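Local coordinates for microcin B17-processing protein McbB (Escherichia coli str. K-12 substr. MG1655, PDB 6GRH) that is required to convert the inactive microcin B17 precursor McbA into the active antibiotic peptide, working in a complex that also contains McbC, at residues M12-P17 against T254-V259; N97-S102 against V122-D127; S138-L143 against A167-Y172. All blocks are in the same frame, centred on the assembly; numbering follows the deposited sequence.

Contacts 2 and 3 lie in the parallel part of one mixed sheet, separated by a single strand pairing, their centres about 9 Å apart. Strand 97-102 of contact 2 neighbours strand 139-144 of contact 3, with a probable hydrogen bond from W142 N to V99 O (2.9 Å). Contact 1 lies about 21 Å, centre to centre, from each of them and encloses both along the chain: it brings the N-terminal strand against the loop after helix 236-254. That helix packs on S98 and V122 of contact 2 and on L140, W142 and I169 of contact 3. The zinc ion, bound by C192, C195, C290 and C292, lies about 9 Å from the side chain of Q170 in contact 3.

Contact 1 of 3, residues M12-P17 against T254-V259; sequences MINILP and TGTSLV
L16, P17 and N14 meet T256 and L258 where the N-terminal domain, probably the winged-helix-like peptide-recognition domain of such processing proteins, abuts the loop between helix 236-254 and strand 261-262. The two backbones stay apart, with N14 CA and T256 CA, the nearest such pair, 6.6 Å from each other. No direct hydrogen bond spans the gap; van der Waals contacts and one bridging water join the segments.

The apolar group centres on two leucine methyls. L16 CD2 lies 3.7 Å from L258 CD2, the two side chains running past each other in opposite directions. P17 presents its CD to the same L258 methyl at 3.8 Å, so L258 CD2 meets both residues. L16 CD2 also touches T256 CG2, at 3.7 Å. Beyond the segments, L258 leans on R248 and Q251 of helix 236-254, while P17 packs on A233 and L258 on I275 of the second subunit. The contact therefore lies beside the seam between the two copies of the protein.

The polar component depends on how T256 is turned. With chi1, to OG1, at -62°, its CG2 is anti to the backbone N and faces N14 CB and L16, while OG1 is placed on the water side. The N14 and T256 side chains slide past each other in opposite directions, but ND2 and T256 OG1 are 3.8 Å apart, and the amide is anchored elsewhere: OD1 bonds to T89 OG1. T256 is held on its own side by Q251, whose NE2 bonds to T256 O.

The water completes the junction. It donates to I15 O at 2.8 Å and is hydrogen-bonded to T256 OG1 at 2.7 Å, linking a strand carbonyl to a loop hydroxyl.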
loop_
_atom_site.group_PDB
_atom_site.type_symbol
_atom_site.label_atom_id
_atom_site.label_comp_id
_atom_site.label_asym_id
_atom_site.label_seq_id
_atom_site.Cartn_x
_atom_site.Cartn_y
_atom_site.Cartn_z
ATOM N N MET B 12 -35.349 -3.816 22.191
ATOM C CA MET B 12 -35.895 -4.229 20.874
ATOM C C MET B 12 -35.559 -5.698 20.670
ATOM O O MET B 12 -34.413 -6.085 20.879
ATOM C CB MET B 12 -35.244 -3.404 19.765
ATOM N N ILE B 13 -36.537 -6.493 20.250
ATOM C CA ILE B 13 -36.337 -7.911 19.959
ATOM C C ILE B 13 -36.227 -8.106 18.458
ATOM O O ILE B 13 -37.145 -7.788 17.732
ATOM C CB ILE B 13 -37.485 -8.782 20.509
ATOM C CG1 ILE B 13 -37.695 -8.533 22.001
ATOM C CG2 ILE B 13 -37.209 -10.266 20.255
ATOM C CD1 ILE B 13 -36.595 -9.077 22.889
ATOM N N ASN B 14 -35.092 -8.636 18.017
ATOM C CA ASN B 14 -34.803 -8.909 16.594
ATOM C C ASN B 14 -34.967 -10.390 16.354
ATOM O O ASN B 14 -34.453 -11.180 17.131
ATOM C CB ASN B 14 -33.365 -8.508 16.240
ATOM C CG ASN B 14 -33.034 -7.108 16.698
ATOM O OD1 ASN B 14 -32.200 -6.898 17.591
ATOM N ND2 ASN B 14 -33.753 -6.156 16.173
ATOM N N ILE B 15 -35.704 -10.758 15.307
ATOM C CA ILE B 15 -35.838 -12.162 14.886
ATOM C C ILE B 15 -34.727 -12.461 13.876
ATOM O O ILE B 15 -34.583 -11.761 12.872
ATOM C CB ILE B 15 -37.241 -12.468 14.313
ATOM C CG1 ILE B 15 -38.310 -12.134 15.353
ATOM C CG2 ILE B 15 -37.394 -13.923 13.914
ATOM C CD1 ILE B 15 -39.723 -12.183 14.817
ATOM N N LEU B 16 -33.940 -13.491 14.163
ATOM C CA LEU B 16 -32.741 -13.811 13.387
ATOM C C LEU B 16 -33.092 -14.853 12.341
ATOM O O LEU B 16 -34.182 -15.383 12.357
ATOM C CB LEU B 16 -31.615 -14.295 14.310
ATOM C CG LEU B 16 -31.248 -13.331 15.434
ATOM C CD1 LEU B 16 -30.368 -13.969 16.505
ATOM C CD2 LEU B 16 -30.560 -12.095 14.859
ATOM N N PRO B 17 -32.185 -15.131 11.394
ATOM C CA PRO B 17 -32.525 -16.160 10.398
ATOM C C PRO B 17 -32.633 -17.568 10.984
ATOM O O PRO B 17 -31.734 -18.005 11.706
ATOM C CB PRO B 17 -31.351 -16.097 9.402
ATOM C CG PRO B 17 -30.806 -14.713 9.573
ATOM C CD PRO B 17 -30.919 -14.471 11.058
ATOM N N THR B 254 -27.377 -0.052 10.210
ATOM C CA THR B 254 -28.649 0.328 10.848
ATOM C C THR B 254 -29.592 -0.828 11.156
ATOM O O THR B 254 -30.637 -0.599 11.747
ATOM C CB THR B 254 -29.466 1.318 9.960
ATOM O OG1 THR B 254 -29.861 0.669 8.728
ATOM C CG2 THR B 254 -28.653 2.561 9.652
ATOM N N GLY B 255 -29.278 -2.043 10.724
ATOM C CA GLY B 255 -30.248 -3.127 10.814
ATOM C C GLY B 255 -29.882 -4.158 11.875
ATOM O O GLY B 255 -29.132 -3.889 12.827
ATOM N N THR B 256 -30.411 -5.353 11.704
ATOM C CA THR B 256 -30.131 -6.445 12.630
ATOM C C THR B 256 -28.700 -6.933 12.392
ATOM O O THR B 256 -28.392 -7.545 11.358
ATOM C CB THR B 256 -31.136 -7.588 12.416
ATOM O OG1 THR B 256 -32.441 -7.094 12.704
ATOM C CG2 THR B 256 -30.811 -8.798 13.281
ATOM N N SER B 257 -27.835 -6.631 13.339
ATOM C CA SER B 257 -26.416 -6.984 13.218
ATOM C C SER B 257 -26.274 -8.495 13.388
ATOM O O SER B 257 -26.754 -9.054 14.379
ATOM C CB SER B 257 -25.589 -6.228 14.274
ATOM O OG SER B 257 -24.208 -6.599 14.181
ATOM N N LEU B 258 -25.718 -9.165 12.380
ATOM C CA LEU B 258 -25.454 -10.600 12.453
ATOM C C LEU B 258 -23.954 -10.935 12.690
ATOM O O LEU B 258 -23.629 -11.914 13.351
ATOM C CB LEU B 258 -25.951 -11.253 11.161
ATOM C CG LEU B 258 -27.457 -11.181 10.918
ATOM C CD1 LEU B 258 -27.787 -11.737 9.545
ATOM C CD2 LEU B 258 -28.195 -11.926 12.005
ATOM N N VAL B 259 -23.067 -10.112 12.155
ATOM C CA VAL B 259 -21.621 -10.277 12.327
ATOM C C VAL B 259 -21.113 -8.881 12.689
ATOM O O VAL B 259 -21.315 -7.955 11.921
ATOM C CB VAL B 259 -20.972 -10.743 11.009
ATOM C CG1 VAL B 259 -19.434 -10.746 11.109
ATOM C CG2 VAL B 259 -21.466 -12.144 10.652
HETATM O O HOH W 1 -33.987 -9.145 11.962
#

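Contact 2 of 3, residues N97-S102 against V122-D127; sequences NSVIIS and VSHIID
S123 and N97 meet near the N-terminal ends of the two parallel segments, 97-102 and 122-127, which form a beta-alpha-beta unit with helix 111-115 between them. The segment axes diverge by only 14° and approach to 4.7 Å. The unit lies at one edge of the parallel part of a mixed sheet, consistent with an E1-like, Rossmann-type domain.

S123 marks a beta bulge: S98 pairs with V122 but I100 with I125, so strand 122-127 carries one extra residue. S123 N still bonds to S98 O at 2.9 Å. Its hydroxyl, placed between backbone N and carbonyl carbon by a chi1 of 52°, is modelled with OG donating to N97 OD1 at 2.5 Å, so short that the detail of this bond is doubtful. Past the bulge the pairing is regular, I126 N reaching I100 O at 2.7 Å and S102 N reaching I126 O at 2.8 Å.

On one face, I100 and I125 lie side by side and point the same way, with I100 CB 3.9 Å from I125 CD1; I100 CG1 also meets V122 CG1. On the other, I126 CD1 touches two residues of the other strand, I101 CG1 at 4.0 Å and V99 CB at 4.1 Å. V99 CG1 comes to the edge of the H124 ring, near its plane.

Helix 111-115 packs on the I100 face, W115 against I100 and R112 against V122 and I125, where L250 of helix 236-254 also touches S98 and V122. R112 NH2 bonds to S123 O in the bulge, and on the other face I141 of strand 139-144 touches V99 and I101. At the far end S102 OG is hydrogen-bonded to H144 O and V104 N, and D127 OD1 to K129 N.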
loop_
_atom_site.group_PDB
_atom_site.type_symbol
_atom_site.label_atom_id
_atom_site.label_comp_id
_atom_site.label_asym_id
_atom_site.label_seq_id
_atom_site.Cartn_x
_atom_site.Cartn_y
_atom_site.Cartn_z
ATOM N N ASN B 97 -33.394 6.695 10.610
ATOM C CA ASN B 97 -34.040 6.309 9.394
ATOM C C ASN B 97 -33.043 6.343 8.233
ATOM O O ASN B 97 -32.068 7.082 8.302
ATOM C CB ASN B 97 -35.118 7.351 9.159
ATOM C CG ASN B 97 -35.868 7.121 7.898
ATOM O OD1 ASN B 97 -36.074 8.048 7.114
ATOM N ND2 ASN B 97 -36.238 5.853 7.655
ATOM N N SER B 98 -33.301 5.532 7.205
ATOM C CA SER B 98 -32.612 5.597 5.923
ATOM C C SER B 98 -33.568 5.928 4.765
ATOM O O SER B 98 -34.764 5.600 4.814
ATOM C CB SER B 98 -31.928 4.266 5.645
ATOM O OG SER B 98 -30.837 4.051 6.527
ATOM N N VAL B 99 -33.039 6.594 3.739
ATOM C CA VAL B 99 -33.747 6.791 2.479
ATOM C C VAL B 99 -32.808 6.356 1.368
ATOM O O VAL B 99 -31.610 6.509 1.486
ATOM C CB VAL B 99 -34.218 8.239 2.250
ATOM C CG1 VAL B 99 -35.257 8.634 3.280
ATOM C CG2 VAL B 99 -33.096 9.259 2.280
ATOM N N ILE B 100 -33.364 5.818 0.296
ATOM C CA ILE B 100 -32.601 5.489 -0.893
ATOM C C ILE B 100 -33.023 6.446 -1.998
ATOM O O ILE B 100 -34.211 6.554 -2.306
ATOM C CB ILE B 100 -32.812 4.035 -1.327
ATOM C CG1 ILE B 100 -32.286 3.112 -0.237
ATOM C CG2 ILE B 100 -32.072 3.767 -2.649
ATOM C CD1 ILE B 100 -32.523 1.653 -0.511
ATOM N N ILE B 101 -32.058 7.198 -2.533
ATOM C CA ILE B 101 -32.288 8.112 -3.649
ATOM C C ILE B 101 -31.599 7.489 -4.853
ATOM O O ILE B 101 -30.409 7.089 -4.774
ATOM C CB ILE B 101 -31.754 9.548 -3.383
ATOM C CG1 ILE B 101 -32.403 10.159 -2.129
ATOM C CG2 ILE B 101 -32.041 10.432 -4.584
ATOM C CD1 ILE B 101 -31.955 11.555 -1.730
ATOM N N SER B 102 -32.317 7.358 -5.960
ATOM C CA SER B 102 -31.733 6.637 -7.102
ATOM C C SER B 102 -32.279 7.063 -8.428
ATOM O O SER B 102 -33.405 7.559 -8.514
ATOM C CB SER B 102 -31.963 5.123 -6.935
ATOM O OG SER B 102 -31.192 4.372 -7.854
ATOM N N VAL B 122 -36.067 1.519 5.872
ATOM C CA VAL B 122 -35.938 2.465 4.764
ATOM C C VAL B 122 -37.303 3.115 4.631
ATOM O O VAL B 122 -38.272 2.422 4.329
ATOM C CB VAL B 122 -35.595 1.772 3.438
ATOM C CG1 VAL B 122 -35.556 2.786 2.290
ATOM C CG2 VAL B 122 -34.284 1.019 3.548
ATOM N N SER B 123 -37.383 4.421 4.881
ATOM C CA SER B 123 -38.669 5.121 4.885
ATOM C C SER B 123 -39.182 5.424 3.486
ATOM O O SER B 123 -40.385 5.389 3.267
ATOM C CB SER B 123 -38.622 6.423 5.689
ATOM O OG SER B 123 -37.552 7.235 5.263
ATOM N N HIS B 124 -38.288 5.732 2.553
ATOM C CA HIS B 124 -38.687 6.165 1.227
ATOM C C HIS B 124 -37.667 5.754 0.194
ATOM O O HIS B 124 -36.469 5.789 0.481
ATOM C CB HIS B 124 -38.817 7.680 1.180
ATOM C CG HIS B 124 -39.911 8.222 2.039
ATOM N ND1 HIS B 124 -39.683 8.717 3.309
ATOM C CD2 HIS B 124 -41.245 8.320 1.828
ATOM C CE1 HIS B 124 -40.836 9.119 3.830
ATOM N NE2 HIS B 124 -41.796 8.894 2.949
ATOM N N ILE B 125 -38.158 5.368 -0.985
ATOM C CA ILE B 125 -37.358 5.265 -2.195
ATOM C C ILE B 125 -37.644 6.516 -3.023
ATOM O O ILE B 125 -38.775 6.764 -3.402
ATOM C CB ILE B 125 -37.706 4.017 -3.039
ATOM C CG1 ILE B 125 -37.671 2.752 -2.178
ATOM C CG2 ILE B 125 -36.711 3.867 -4.199
ATOM C CD1 ILE B 125 -36.373 2.481 -1.434
ATOM N N ILE B 126 -36.628 7.311 -3.282
ATOM C CA ILE B 126 -36.806 8.584 -3.963
ATOM C C ILE B 126 -36.161 8.552 -5.360
ATOM O O ILE B 126 -34.997 8.152 -5.523
ATOM C CB ILE B 126 -36.229 9.733 -3.117
ATOM C CG1 ILE B 126 -36.918 9.774 -1.759
ATOM C CG2 ILE B 126 -36.418 11.072 -3.832
ATOM C CD1 ILE B 126 -36.115 10.458 -0.683
ATOM N N ASP B 127 -36.925 8.966 -6.364
ATOM C CA ASP B 127 -36.402 9.100 -7.712
ATOM C C ASP B 127 -35.594 10.390 -7.763
ATOM O O ASP B 127 -36.102 11.445 -7.388
ATOM C CB ASP B 127 -37.535 9.129 -8.747
ATOM C CG ASP B 127 -37.028 8.998 -10.201
ATOM O OD1 ASP B 127 -35.889 9.411 -10.507
ATOM O OD2 ASP B 127 -37.797 8.493 -11.047
#

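Contact 3 of 3, residues S138-L143 against A167-Y172; sequences STLIWL and AFIQSY
T139 O accepts a 3.2 Å hydrogen bond from A167 N, opening a parallel pairing of strands 139-143 and 167-172 whose segment axes are 18° apart. Four more backbone bonds follow: I141 N to A167 O, I169 N to I141 O, L143 N to I169 O and S171 N to L143 O, each 2.8 Å long. The register is unbroken, with L140 opposite A167 through to L143 opposite Q170.

On one face I169 carries the packing. Its CG2 sits 3.5 Å from the centroid of the W142 six-membered ring and 2° off the normal, a CH-pi contact over the face. Its CD1 meets L140 CD1 at 3.8 Å. I246 and L250 of helix 236-254 also touch W142. These are the two strands of a beta-alpha-beta unit connected through helix 150-160, in the parallel part of the mixed sheet.

That helix packs on the other face, where I141 CD1 lies 3.9 Å from F168 CE2 and F160 touches both residues.

W142, its CG anti to the backbone N (chi1 -166°), directs the indole N-H at S171: NE1 donates to OG in the ring plane at 2.9 Å, and the same OG is hydrogen-bonded to H144 ND1.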
loop_
_atom_site.group_PDB
_atom_site.type_symbol
_atom_site.label_atom_id
_atom_site.label_comp_id
_atom_site.label_asym_id
_atom_site.label_seq_id
_atom_site.Cartn_x
_atom_site.Cartn_y
_atom_site.Cartn_z
ATOM N N SER B 138 -31.278 13.310 11.282
ATOM C CA SER B 138 -30.637 12.050 11.609
ATOM C C SER B 138 -30.976 10.917 10.632
ATOM O O SER B 138 -31.218 9.798 11.052
ATOM C CB SER B 138 -30.966 11.626 13.045
ATOM O OG SER B 138 -30.670 12.676 13.931
ATOM N N THR B 139 -30.969 11.221 9.339
ATOM C CA THR B 139 -31.265 10.249 8.302
ATOM C C THR B 139 -29.995 9.879 7.557
ATOM O O THR B 139 -29.187 10.772 7.233
ATOM C CB THR B 139 -32.251 10.848 7.297
ATOM O OG1 THR B 139 -33.456 11.191 7.983
ATOM C CG2 THR B 139 -32.557 9.899 6.169
ATOM N N LEU B 140 -29.812 8.581 7.309
ATOM C CA LEU B 140 -28.786 8.096 6.377
ATOM C C LEU B 140 -29.348 8.149 4.954
ATOM O O LEU B 140 -30.382 7.550 4.659
ATOM C CB LEU B 140 -28.355 6.682 6.720
ATOM C CG LEU B 140 -27.303 5.977 5.842
ATOM C CD1 LEU B 140 -25.972 6.700 5.894
ATOM C CD2 LEU B 140 -27.146 4.540 6.281
ATOM N N ILE B 141 -28.688 8.887 4.078
ATOM C CA ILE B 141 -29.098 8.987 2.694
ATOM C C ILE B 141 -28.204 8.091 1.839
ATOM O O ILE B 141 -26.986 8.347 1.720
ATOM C CB ILE B 141 -29.034 10.451 2.189
ATOM C CG1 ILE B 141 -29.898 11.354 3.071
ATOM C CG2 ILE B 141 -29.418 10.520 0.720
ATOM C CD1 ILE B 141 -29.845 12.828 2.721
ATOM N N TRP B 142 -28.802 7.061 1.242
ATOM C CA TRP B 142 -28.119 6.208 0.295
ATOM C C TRP B 142 -28.430 6.685 -1.116
ATOM O O TRP B 142 -29.571 6.638 -1.543
ATOM C CB TRP B 142 -28.544 4.738 0.454
ATOM C CG TRP B 142 -27.610 3.808 -0.282
ATOM C CD1 TRP B 142 -27.350 3.813 -1.641
ATOM C CD2 TRP B 142 -26.788 2.788 0.272
ATOM N NE1 TRP B 142 -26.443 2.841 -1.949
ATOM C CE2 TRP B 142 -26.053 2.217 -0.801
ATOM C CE3 TRP B 142 -26.596 2.292 1.565
ATOM C CZ2 TRP B 142 -25.138 1.175 -0.621
ATOM C CZ3 TRP B 142 -25.685 1.263 1.756
ATOM C CH2 TRP B 142 -24.962 0.717 0.660
ATOM N N LEU B 143 -27.406 7.157 -1.844
ATOM C CA LEU B 143 -27.573 7.574 -3.230
ATOM C C LEU B 143 -26.990 6.516 -4.153
ATOM O O LEU B 143 -25.792 6.291 -4.124
ATOM C CB LEU B 143 -26.893 8.909 -3.453
ATOM C CG LEU B 143 -26.810 9.481 -4.864
ATOM C CD1 LEU B 143 -28.181 9.693 -5.497
ATOM C CD2 LEU B 143 -26.024 10.797 -4.804
ATOM N N ALA B 167 -26.081 11.679 7.242
ATOM C CA ALA B 167 -24.922 11.032 6.647
ATOM C C ALA B 167 -25.323 10.527 5.267
ATOM O O ALA B 167 -26.504 10.396 4.965
ATOM C CB ALA B 167 -24.400 9.893 7.511
ATOM N N PHE B 168 -24.322 10.269 4.436
ATOM C CA PHE B 168 -24.531 9.825 3.072
ATOM C C PHE B 168 -23.706 8.592 2.793
ATOM O O PHE B 168 -22.565 8.463 3.306
ATOM C CB PHE B 168 -24.078 10.881 2.055
ATOM C CG PHE B 168 -24.685 12.238 2.246
ATOM C CD1 PHE B 168 -24.178 13.116 3.204
ATOM C CD2 PHE B 168 -25.728 12.644 1.462
ATOM C CE1 PHE B 168 -24.707 14.383 3.369
ATOM C CE2 PHE B 168 -26.269 13.909 1.607
ATOM C CZ PHE B 168 -25.750 14.784 2.558
ATOM N N ILE B 169 -24.257 7.734 1.928
ATOM C CA ILE B 169 -23.506 6.662 1.282
ATOM C C ILE B 169 -23.830 6.811 -0.176
ATOM O O ILE B 169 -24.949 7.173 -0.509
ATOM C CB ILE B 169 -23.941 5.276 1.788
ATOM C CG1 ILE B 169 -23.447 5.121 3.218
ATOM C CG2 ILE B 169 -23.370 4.155 0.911
ATOM C CD1 ILE B 169 -24.089 3.998 3.976
ATOM N N GLN B 170 -22.833 6.609 -1.024
ATOM C CA GLN B 170 -23.000 6.685 -2.459
ATOM C C GLN B 170 -22.561 5.393 -3.068
ATOM O O GLN B 170 -21.498 4.867 -2.698
ATOM C CB GLN B 170 -22.162 7.806 -3.079
ATOM C CG GLN B 170 -22.373 9.196 -2.517
ATOM C CD GLN B 170 -21.691 9.476 -1.183
ATOM O OE1 GLN B 170 -22.209 10.256 -0.392
ATOM N NE2 GLN B 170 -20.526 8.920 -0.959
ATOM N N SER B 171 -23.326 4.914 -4.041
ATOM C CA SER B 171 -22.957 3.710 -4.777
ATOM C C SER B 171 -23.138 3.904 -6.279
ATOM O O SER B 171 -23.991 4.642 -6.731
ATOM C CB SER B 171 -23.711 2.481 -4.239
ATOM O OG SER B 171 -25.096 2.571 -4.460
ATOM N N TYR B 172 -22.259 3.283 -7.048
ATOM C CA TYR B 172 -22.089 3.586 -8.472
ATOM C C TYR B 172 -21.118 2.538 -9.050
ATOM O O TYR B 172 -20.534 1.740 -8.299
ATOM C CB TYR B 172 -21.553 5.039 -8.670
ATOM C CG TYR B 172 -20.302 5.312 -7.895
ATOM C CD1 TYR B 172 -20.355 5.676 -6.560
ATOM C CD2 TYR B 172 -19.053 5.115 -8.470
ATOM C CE1 TYR B 172 -19.210 5.889 -5.827
ATOM C CE2 TYR B 172 -17.899 5.314 -7.746
ATOM C CZ TYR B 172 -17.976 5.698 -6.436
ATOM O OH TYR B 172 -16.844 5.863 -5.712
#